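Local atomic coordinates of ABC transporter, periplasmic substrate-binding protein (Thermotoga maritima, PDB entry 2HPG), a protein that probably binds a small solute in the periplasm and delivers it to a membrane transporter of the tripartite ATP-independent (TRAP) family. Residues 36-41 and 246-251; 7-12 and 240-245; 89-94 and 289-294. All coordinates share one frame; numbering follows the deposited sequence.

Interaction 1. Residues 36-41 and 246-251; sequences EKTNGD and QKIIEE
Ile248 meets the end of helix 22-37 with both of its branches. The tight part is narrow: CD1 of Ile248 lies 3.6 Å from the carbonyl O of Lys37 and 4.2 Å from CG2 of Thr38, while Ile248 CG2 comes within 3.9 Å of Lys37 CB. Thr38 can offer a methyl because chi1 of 64° sets OG1 between the backbone N and the carbonyl carbon, where it is engaged by Val34 O and Val42 N and not by the isoleucine. The backbone ends the helix here in a Schellman motif, with Gly40 N bonded to Glu35 O, Asn39 N to Glu36 O, and Asn39 at positive phi.

The other side is looser. Lys37 starts toward helix 243-278, but its chain leads away after CB and carries the ammonium clear of Ile248 into an exposed position; part of this side chain also touches Glu252. Only 141 Å² is buried in all. Since every contact across the pair is made by carbon on carbon or by a methyl against a carbonyl oxygen, attraction between the segments depends on close fit and dispersion, with little directional constraint.

Interaction 2. Residues 7-12 and 240-245; sequences AKYTLR and SLPKEY
Similar first torsions bring Tyr9 and Leu241 together: in both, CG is turned to the side of the backbone N and away from the carbonyl group, with chi1 at -53° in the tyrosine and -74° in the leucine. The two side chains run antiparallel, side by side, and CD2 of Leu241 comes to lie over the aromatic ring. The geometry fits a CH-pi contact: Leu241 CD2 stands 3.5 Å from the centroid of the Tyr9 ring and 17° off its normal. The same methyl is 3.4 Å from Tyr9 CD1. On the opposite face the ring is overlain by its own neighbour, Lys8, whose CG sits 3.6 Å above the plane toward the rim, so that aliphatic carbon lies against both faces.

Pro242, at the N-cap position of helix 243-278, reaches the phenol end. Its CD is 3.6 Å from Tyr9 OH and approaches obliquely, whereas the separation of 4.2 Å between Tyr9 OH and Ser240 O is too long for a hydrogen bond. Tyr245 adds a lighter touch: Tyr9 CE2 lies at the edge of the Tyr245 ring, near its plane, 4.2 Å from Tyr245 CE2. The hydroxyl of Tyr245 is bonded elsewhere, to the carboxylate of Asp41.

The backbone of Tyr9 is hydrogen-bonded to Asp41 and Arg43, which fixes the tyrosine at the start of strand 9-14. This strand pairs in parallel with strand 42-47, and helix 22-37 joins the two, which is a beta-alpha-beta crossover. Packing the first strand of such a unit against the start of a very long helix, 243-278, fits the architecture of TRAP periplasmic binding proteins of the DctP family.

Interaction 3. Residues 89-94 and 289-294; sequences LAYFID and IDKEAF
Tyr91 and Phe294, whose CA atoms make the closest pair at 8.6 Å, both lie near the beginnings of helices. A type II turn runs from Leu89 to Phe92, closed by a bond of 3.2 Å from Phe92 N to Leu89 O, and places Tyr91 at positive phi (62°) in the N-cap position of helix 92-95. Across from it, helix 291-305 starts after Asp290, whose OD1 accepts a weak capping bond of 3.3 Å from Ala293 N.

From its turn Tyr91 extends toward the second helix, and its phenol end meets the root of Phe294: OH is 3.5 Å from Phe294 CB, and Tyr91 CE1 is 3.8 Å from the same CB. The approach is oblique to both rings, so this is packing and not a ring stack; the phenylalanine ring itself leads away, toward Thr222 and Leu176. The buried Tyr91 hydroxyl is satisfied by the carbonyl O of Thr222. That bond ties the contact to strand 218-234, which belongs to the mixed sheet of this periplasmic binding protein fold; Tyr91 also has backbone bonding with His224 on the same strand.

Lys291 passes the ring at its edge, with CE 4.3 Å from Tyr91 CE2 and a bend at chi3 (83°) in an otherwise extended chain. Its NZ stays 4.8 Å from Asp94 OD1, too far for direct pairing. Two waters fill the gap: each accepts from NZ, and one donates to OD2 and the other to OD1 of Asp94, while OD1 also pairs with Lys99.

How the interactions relate
Interactions 1 and 2 are neighbours, with centres about 8 Å apart, and both use helix 243-278. Asp41, from the first segment of interaction 1, joins them through both its main chain and its side chain. Interaction 3 lies on the opposite side of the chain's centre, its own centre about 39 and 41 Å from those of interactions 1 and 2. It is the buried one; interaction 2 is at the surface and interaction 1 only partly buried. The chemistry differs too: the outer pair relies on apolar contact, in interaction 1 partly against a backbone carbonyl, while interaction 3 adds water bridges between opposite charges at the partly exposed side of its otherwise buried packing.

Interaction 1. Residues 36-41 and 246-251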
loop_
_atom_site.group_PDB
_atom_site.type_symbol
_atom_site.label_atom_id
_atom_site.label_comp_id
_atom_site.label_asym_id
_atom_site.label_seq_id
_atom_site.Cartn_x
_atom_site.Cartn_y
_atom_site.Cartn_z
ATOM N N GLU A 36 6.727 21.501 -14.435
ATOM C CA GLU A 36 6.555 21.937 -15.822
ATOM C C GLU A 36 5.217 22.647 -16.042
ATOM O O GLU A 36 5.177 23.762 -16.551
ATOM C CB GLU A 36 6.679 20.743 -16.767
ATOM C CG GLU A 36 8.117 20.238 -16.910
ATOM C CD GLU A 36 8.211 18.943 -17.688
ATOM O OE1 GLU A 36 7.165 18.470 -18.183
ATOM O OE2 GLU A 36 9.338 18.413 -17.819
ATOM N N LYS A 37 4.134 22.003 -15.640
ATOM C CA LYS A 37 2.793 22.529 -15.879
ATOM C C LYS A 37 2.383 23.725 -15.004
ATOM O O LYS A 37 1.372 24.377 -15.285
ATOM C CB LYS A 37 1.772 21.404 -15.742
ATOM C CG LYS A 37 1.968 20.302 -16.785
ATOM C CD LYS A 37 0.736 19.432 -16.942
ATOM C CE LYS A 37 1.019 18.193 -17.795
ATOM N NZ LYS A 37 1.890 18.464 -18.999
ATOM N N THR A 38 3.144 23.995 -13.939
ATOM C CA THR A 38 2.925 25.181 -13.091
ATOM C C THR A 38 3.964 26.251 -13.389
ATOM O O THR A 38 4.046 27.260 -12.689
ATOM C CB THR A 38 3.035 24.841 -11.583
ATOM O OG1 THR A 38 4.374 24.412 -11.291
ATOM C CG2 THR A 38 2.030 23.789 -11.196
ATOM N N ASN A 39 4.783 26.006 -14.405
ATOM C CA ASN A 39 5.800 26.945 -14.846
ATOM C C ASN A 39 6.854 27.219 -13.778
ATOM O O ASN A 39 7.367 28.342 -13.687
ATOM C CB ASN A 39 5.160 28.285 -15.289
ATOM C CG ASN A 39 3.790 28.116 -15.958
ATOM O OD1 ASN A 39 2.770 28.564 -15.418
ATOM N ND2 ASN A 39 3.760 27.475 -17.126
ATOM N N GLY A 40 7.179 26.215 -12.966
ATOM C CA GLY A 40 8.169 26.377 -11.910
ATOM C C GLY A 40 7.642 27.028 -10.638
ATOM O O GLY A 40 8.390 27.194 -9.677
ATOM N N ASP A 41 6.364 27.397 -10.614
ATOM C CA ASP A 41 5.770 27.985 -9.413
ATOM C C ASP A 41 5.584 26.992 -8.268
ATOM O O ASP A 41 5.583 27.398 -7.114
ATOM C CB ASP A 41 4.430 28.666 -9.722
ATOM C CG ASP A 41 4.594 30.140 -10.084
ATOM O OD1 ASP A 41 5.729 30.576 -10.369
ATOM O OD2 ASP A 41 3.586 30.868 -10.052
ATOM N N GLN A 246 -4.008 23.135 -7.829
ATOM C CA GLN A 246 -4.628 22.040 -7.110
ATOM C C GLN A 246 -4.976 20.897 -8.069
ATOM O O GLN A 246 -4.711 19.723 -7.777
ATOM C CB GLN A 246 -5.887 22.529 -6.377
ATOM C CG GLN A 246 -5.602 23.466 -5.220
ATOM C CD GLN A 246 -6.848 23.886 -4.452
ATOM O OE1 GLN A 246 -6.803 24.815 -3.651
ATOM N NE2 GLN A 246 -7.951 23.209 -4.685
ATOM N N LYS A 247 -5.552 21.246 -9.216
ATOM C CA LYS A 247 -5.963 20.255 -10.208
ATOM C C LYS A 247 -4.788 19.598 -10.897
ATOM O O LYS A 247 -4.817 18.392 -11.110
ATOM C CB LYS A 247 -6.906 20.860 -11.264
ATOM C CG LYS A 247 -8.353 20.949 -10.811
ATOM C CD LYS A 247 -9.307 21.214 -11.980
ATOM C CE LYS A 247 -10.711 21.561 -11.475
ATOM N NZ LYS A 247 -11.754 21.497 -12.569
ATOM N N ILE A 248 -3.776 20.383 -11.266
ATOM C CA ILE A 248 -2.556 19.841 -11.849
ATOM C C ILE A 248 -1.873 18.831 -10.917
ATOM O O ILE A 248 -1.435 17.764 -11.351
ATOM C CB ILE A 248 -1.546 20.944 -12.168
ATOM C CG1 ILE A 248 -2.050 21.811 -13.335
ATOM C CG2 ILE A 248 -0.172 20.339 -12.532
ATOM C CD1 ILE A 248 -1.472 23.207 -13.356
ATOM N N ILE A 249 -1.765 19.175 -9.644
ATOM C CA ILE A 249 -1.076 18.298 -8.698
ATOM C C ILE A 249 -1.780 16.943 -8.572
ATOM O O ILE A 249 -1.125 15.893 -8.676
ATOM C CB ILE A 249 -0.928 18.940 -7.306
ATOM C CG1 ILE A 249 0.015 20.134 -7.366
ATOM C CG2 ILE A 249 -0.349 17.949 -6.331
ATOM C CD1 ILE A 249 -0.061 21.032 -6.134
ATOM N N GLU A 250 -3.096 16.962 -8.348
ATOM C CA GLU A 250 -3.885 15.733 -8.216
ATOM C C GLU A 250 -3.942 14.897 -9.479
ATOM O O GLU A 250 -3.867 13.678 -9.409
ATOM C CB GLU A 250 -5.323 16.056 -7.850
ATOM C CG GLU A 250 -5.523 16.614 -6.493
ATOM C CD GLU A 250 -6.973 17.003 -6.247
ATOM O OE1 GLU A 250 -7.513 17.830 -7.016
ATOM O OE2 GLU A 250 -7.578 16.483 -5.280
ATOM N N GLU A 251 -4.143 15.553 -10.623
ATOM C CA GLU A 251 -4.252 14.866 -11.925
ATOM C C GLU A 251 -2.944 14.238 -12.347
ATOM O O GLU A 251 -2.919 13.132 -12.868
ATOM C CB GLU A 251 -4.689 15.841 -13.035
ATOM C CG GLU A 251 -6.148 16.259 -12.946
ATOM C CD GLU A 251 -6.556 17.224 -14.048
ATOM O OE1 GLU A 251 -5.690 17.644 -14.852
ATOM O OE2 GLU A 251 -7.755 17.560 -14.098
#

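Interaction 2. Residues 7-12 and 240-245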
loop_
_atom_site.group_PDB
_atom_site.type_symbol
_atom_site.label_atom_id
_atom_site.label_comp_id
_atom_site.label_asym_id
_atom_site.label_seq_id
_atom_site.Cartn_x
_atom_site.Cartn_y
_atom_site.Cartn_z
ATOM N N ALA A 7 10.955 28.714 -6.744
ATOM C CA ALA A 7 9.525 28.480 -6.830
ATOM C C ALA A 7 8.755 29.305 -5.812
ATOM O O ALA A 7 9.303 29.708 -4.788
ATOM C CB ALA A 7 9.243 26.993 -6.637
ATOM N N LYS A 8 7.481 29.550 -6.107
ATOM C CA LYS A 8 6.576 30.243 -5.199
ATOM C C LYS A 8 6.055 29.324 -4.086
ATOM O O LYS A 8 5.799 29.770 -2.972
ATOM C CB LYS A 8 5.390 30.815 -5.975
ATOM C CG LYS A 8 4.426 31.618 -5.124
ATOM C CD LYS A 8 3.464 32.423 -5.969
ATOM C CE LYS A 8 2.449 33.099 -5.092
ATOM N NZ LYS A 8 1.369 33.763 -5.871
ATOM N N TYR A 9 5.852 28.054 -4.410
ATOM C CA TYR A 9 5.396 27.060 -3.456
ATOM C C TYR A 9 6.356 25.891 -3.516
ATOM O O TYR A 9 6.775 25.494 -4.597
ATOM C CB TYR A 9 4.002 26.572 -3.818
ATOM C CG TYR A 9 2.974 27.661 -4.017
ATOM C CD1 TYR A 9 2.234 28.135 -2.953
ATOM C CD2 TYR A 9 2.723 28.189 -5.279
ATOM C CE1 TYR A 9 1.281 29.114 -3.124
ATOM C CE2 TYR A 9 1.767 29.166 -5.464
ATOM C CZ TYR A 9 1.050 29.631 -4.373
ATOM O OH TYR A 9 0.088 30.611 -4.524
ATOM N N THR A 10 6.731 25.362 -2.357
ATOM C CA THR A 10 7.589 24.186 -2.295
ATOM C C THR A 10 6.891 23.135 -1.436
ATOM O O THR A 10 6.357 23.457 -0.365
ATOM C CB THR A 10 8.981 24.523 -1.755
ATOM O OG1 THR A 10 9.604 25.458 -2.636
ATOM C CG2 THR A 10 9.859 23.283 -1.694
ATOM N N LEU A 11 6.830 21.907 -1.965
ATOM C CA LEU A 11 6.255 20.752 -1.265
ATOM C C LEU A 11 7.380 19.746 -1.040
ATOM O O LEU A 11 8.075 19.389 -1.984
ATOM C CB LEU A 11 5.145 20.093 -2.107
ATOM C CG LEU A 11 4.486 18.842 -1.493
ATOM C CD1 LEU A 11 3.777 19.160 -0.182
ATOM C CD2 LEU A 11 3.504 18.190 -2.498
ATOM N N ARG A 12 7.546 19.287 0.200
ATOM C CA ARG A 12 8.479 18.202 0.514
ATOM C C ARG A 12 7.704 16.913 0.775
ATOM O O ARG A 12 6.947 16.820 1.732
ATOM C CB ARG A 12 9.341 18.595 1.704
ATOM C CG ARG A 12 10.013 19.918 1.435
ATOM C CD ARG A 12 11.135 20.281 2.391
ATOM N NE ARG A 12 11.765 21.511 1.912
ATOM C CZ ARG A 12 11.243 22.729 2.018
ATOM N NH1 ARG A 12 10.073 22.945 2.625
ATOM N NH2 ARG A 12 11.898 23.751 1.512
ATOM N N SER A 240 -4.362 26.519 0.083
ATOM C CA SER A 240 -3.668 27.790 -0.117
ATOM C C SER A 240 -3.201 27.984 -1.555
ATOM O O SER A 240 -2.832 29.094 -1.945
ATOM C CB SER A 240 -2.456 27.886 0.808
ATOM O OG SER A 240 -1.300 27.312 0.206
ATOM N N LEU A 241 -3.167 26.902 -2.328
ATOM C CA LEU A 241 -2.729 26.959 -3.709
ATOM C C LEU A 241 -3.865 27.440 -4.574
ATOM O O LEU A 241 -5.024 27.230 -4.231
ATOM C CB LEU A 241 -2.350 25.571 -4.233
ATOM C CG LEU A 241 -1.064 24.857 -3.829
ATOM C CD1 LEU A 241 -1.033 23.539 -4.597
ATOM C CD2 LEU A 241 0.179 25.670 -4.122
ATOM N N PRO A 242 -3.539 28.024 -5.736
ATOM C CA PRO A 242 -4.578 28.334 -6.703
ATOM C C PRO A 242 -5.258 27.065 -7.201
ATOM O O PRO A 242 -4.606 26.034 -7.308
ATOM C CB PRO A 242 -3.827 29.003 -7.856
ATOM C CG PRO A 242 -2.406 29.009 -7.504
ATOM C CD PRO A 242 -2.192 28.396 -6.192
ATOM N N LYS A 243 -6.546 27.155 -7.526
ATOM C CA LYS A 243 -7.313 25.998 -8.001
ATOM C C LYS A 243 -6.690 25.281 -9.196
ATOM O O LYS A 243 -6.739 24.062 -9.268
ATOM C CB LYS A 243 -8.746 26.406 -8.346
ATOM C CG LYS A 243 -9.562 26.804 -7.131
ATOM C CD LYS A 243 -10.012 25.582 -6.337
ATOM C CE LYS A 243 -10.811 25.995 -5.107
ATOM N NZ LYS A 243 -9.931 26.696 -4.110
ATOM N N GLU A 244 -6.112 26.020 -10.134
ATOM C CA GLU A 244 -5.474 25.424 -11.302
ATOM C C GLU A 244 -4.342 24.500 -10.870
ATOM O O GLU A 244 -4.127 23.434 -11.450
ATOM C CB GLU A 244 -4.903 26.504 -12.225
ATOM C CG GLU A 244 -4.468 25.965 -13.591
ATOM C CD GLU A 244 -3.386 26.785 -14.277
ATOM O OE1 GLU A 244 -3.219 27.980 -13.946
ATOM O OE2 GLU A 244 -2.705 26.225 -15.166
ATOM N N TYR A 245 -3.594 24.932 -9.861
ATOM C CA TYR A 245 -2.454 24.144 -9.382
ATOM C C TYR A 245 -2.929 22.951 -8.570
ATOM O O TYR A 245 -2.329 21.887 -8.615
ATOM C CB TYR A 245 -1.504 25.007 -8.553
ATOM C CG TYR A 245 -0.735 26.056 -9.321
ATOM C CD1 TYR A 245 -0.783 26.141 -10.711
ATOM C CD2 TYR A 245 0.087 26.954 -8.642
ATOM C CE1 TYR A 245 -0.048 27.112 -11.399
ATOM C CE2 TYR A 245 0.824 27.916 -9.315
ATOM C CZ TYR A 245 0.747 28.000 -10.687
ATOM O OH TYR A 245 1.498 28.966 -11.329
#

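Interaction 3. Residues 89-94 and 289-294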
loop_
_atom_site.group_PDB
_atom_site.type_symbol
_atom_site.label_atom_id
_atom_site.label_comp_id
_atom_site.label_asym_id
_atom_site.label_seq_id
_atom_site.Cartn_x
_atom_site.Cartn_y
_atom_site.Cartn_z
ATOM N N LEU A 89 -7.362 -4.385 4.349
ATOM C CA LEU A 89 -7.698 -5.690 4.866
ATOM C C LEU A 89 -7.508 -6.786 3.805
ATOM O O LEU A 89 -7.565 -6.533 2.584
ATOM C CB LEU A 89 -9.121 -5.685 5.463
ATOM C CG LEU A 89 -9.227 -5.064 6.854
ATOM C CD1 LEU A 89 -10.653 -5.163 7.347
ATOM C CD2 LEU A 89 -8.314 -5.745 7.832
ATOM N N ALA A 90 -7.240 -7.995 4.294
ATOM C CA ALA A 90 -6.957 -9.144 3.435
ATOM C C ALA A 90 -8.053 -9.324 2.411
ATOM O O ALA A 90 -9.218 -9.239 2.743
ATOM C CB ALA A 90 -6.788 -10.424 4.267
ATOM N N TYR A 91 -7.648 -9.538 1.162
ATOM C CA TYR A 91 -8.543 -9.797 0.012
ATOM C C TYR A 91 -9.526 -8.704 -0.376
ATOM O O TYR A 91 -10.342 -8.942 -1.256
ATOM C CB TYR A 91 -9.278 -11.150 0.143
ATOM C CG TYR A 91 -8.309 -12.290 0.110
ATOM C CD1 TYR A 91 -7.939 -12.938 1.272
ATOM C CD2 TYR A 91 -7.702 -12.675 -1.083
ATOM C CE1 TYR A 91 -7.006 -13.956 1.246
ATOM C CE2 TYR A 91 -6.771 -13.714 -1.110
ATOM C CZ TYR A 91 -6.442 -14.348 0.049
ATOM O OH TYR A 91 -5.498 -15.362 0.030
ATOM N N PHE A 92 -9.422 -7.509 0.218
ATOM C CA PHE A 92 -10.275 -6.380 -0.170
ATOM C C PHE A 92 -10.471 -6.241 -1.690
ATOM O O PHE A 92 -11.605 -6.152 -2.168
ATOM C CB PHE A 92 -9.772 -5.034 0.431
ATOM C CG PHE A 92 -10.504 -3.824 -0.119
ATOM C CD1 PHE A 92 -11.743 -3.457 0.400
ATOM C CD2 PHE A 92 -9.986 -3.106 -1.183
ATOM C CE1 PHE A 92 -12.449 -2.373 -0.133
ATOM C CE2 PHE A 92 -10.682 -2.038 -1.740
ATOM C CZ PHE A 92 -11.914 -1.653 -1.197
ATOM N N ILE A 93 -9.401 -6.179 -2.475
ATOM C CA ILE A 93 -9.588 -5.908 -3.910
ATOM C C ILE A 93 -10.311 -7.094 -4.581
ATOM O O ILE A 93 -10.988 -6.922 -5.606
ATOM C CB ILE A 93 -8.263 -5.551 -4.656
ATOM C CG1 ILE A 93 -8.540 -4.598 -5.820
ATOM C CG2 ILE A 93 -7.567 -6.786 -5.177
ATOM C CD1 ILE A 93 -8.791 -3.150 -5.386
ATOM N N ASP A 94 -10.187 -8.283 -3.993
ATOM C CA ASP A 94 -10.860 -9.472 -4.547
ATOM C C ASP A 94 -12.340 -9.463 -4.224
ATOM O O ASP A 94 -13.160 -9.779 -5.072
ATOM C CB ASP A 94 -10.232 -10.769 -4.048
ATOM C CG ASP A 94 -8.998 -11.145 -4.828
ATOM O OD1 ASP A 94 -9.108 -11.982 -5.747
ATOM O OD2 ASP A 94 -7.930 -10.575 -4.552
ATOM N N ILE A 289 -3.428 -23.351 -4.428
ATOM C CA ILE A 289 -3.768 -22.847 -3.107
ATOM C C ILE A 289 -5.269 -22.719 -3.001
ATOM O O ILE A 289 -5.937 -22.305 -3.945
ATOM C CB ILE A 289 -3.060 -21.498 -2.827
ATOM C CG1 ILE A 289 -1.535 -21.729 -2.782
ATOM C CG2 ILE A 289 -3.557 -20.892 -1.525
ATOM C CD1 ILE A 289 -0.682 -20.473 -2.793
ATOM N N ASP A 290 -5.784 -23.091 -1.835
ATOM C CA ASP A 290 -7.202 -22.971 -1.552
ATOM C C ASP A 290 -7.530 -21.509 -1.213
ATOM O O ASP A 290 -7.692 -21.182 -0.052
ATOM C CB ASP A 290 -7.547 -23.878 -0.373
ATOM C CG ASP A 290 -9.030 -24.085 -0.225
ATOM O OD1 ASP A 290 -9.807 -23.447 -0.976
ATOM O OD2 ASP A 290 -9.414 -24.908 0.639
ATOM N N LYS A 291 -7.606 -20.639 -2.226
ATOM C CA LYS A 291 -7.766 -19.194 -1.986
ATOM C C LYS A 291 -9.146 -18.868 -1.398
ATOM O O LYS A 291 -9.266 -17.996 -0.548
ATOM C CB LYS A 291 -7.496 -18.376 -3.255
ATOM C CG LYS A 291 -5.992 -18.301 -3.616
ATOM C CD LYS A 291 -5.723 -17.448 -4.869
ATOM C CE LYS A 291 -5.658 -15.961 -4.560
ATOM N NZ LYS A 291 -5.506 -15.164 -5.790
ATOM N N GLU A 292 -10.176 -19.599 -1.821
ATOM C CA GLU A 292 -11.510 -19.457 -1.216
ATOM C C GLU A 292 -11.489 -19.730 0.294
ATOM O O GLU A 292 -12.144 -19.030 1.065
ATOM C CB GLU A 292 -12.522 -20.369 -1.944
ATOM C CG GLU A 292 -13.960 -20.389 -1.368
ATOM C CD GLU A 292 -14.734 -19.075 -1.518
ATOM O OE1 GLU A 292 -14.273 -18.156 -2.225
ATOM O OE2 GLU A 292 -15.830 -18.964 -0.921
ATOM N N ALA A 293 -10.736 -20.725 0.737
ATOM C CA ALA A 293 -10.622 -20.999 2.165
ATOM C C ALA A 293 -10.003 -19.797 2.906
ATOM O O ALA A 293 -10.390 -19.482 4.044
ATOM C CB ALA A 293 -9.790 -22.242 2.407
ATOM N N PHE A 294 -9.049 -19.131 2.255
ATOM C CA PHE A 294 -8.375 -17.961 2.844
ATOM C C PHE A 294 -9.317 -16.759 2.849
ATOM O O PHE A 294 -9.409 -16.043 3.847
ATOM C CB PHE A 294 -7.077 -17.640 2.094
ATOM C CG PHE A 294 -5.932 -18.532 2.464
ATOM C CD1 PHE A 294 -5.236 -18.333 3.633
ATOM C CD2 PHE A 294 -5.542 -19.571 1.630
ATOM C CE1 PHE A 294 -4.178 -19.161 3.983
ATOM C CE2 PHE A 294 -4.472 -20.392 1.963
ATOM C CZ PHE A 294 -3.792 -20.189 3.141
HETATM O O HOH W 1 -5.608 -12.575 -4.547
HETATM O O HOH W 2 -7.320 -13.766 -6.993
#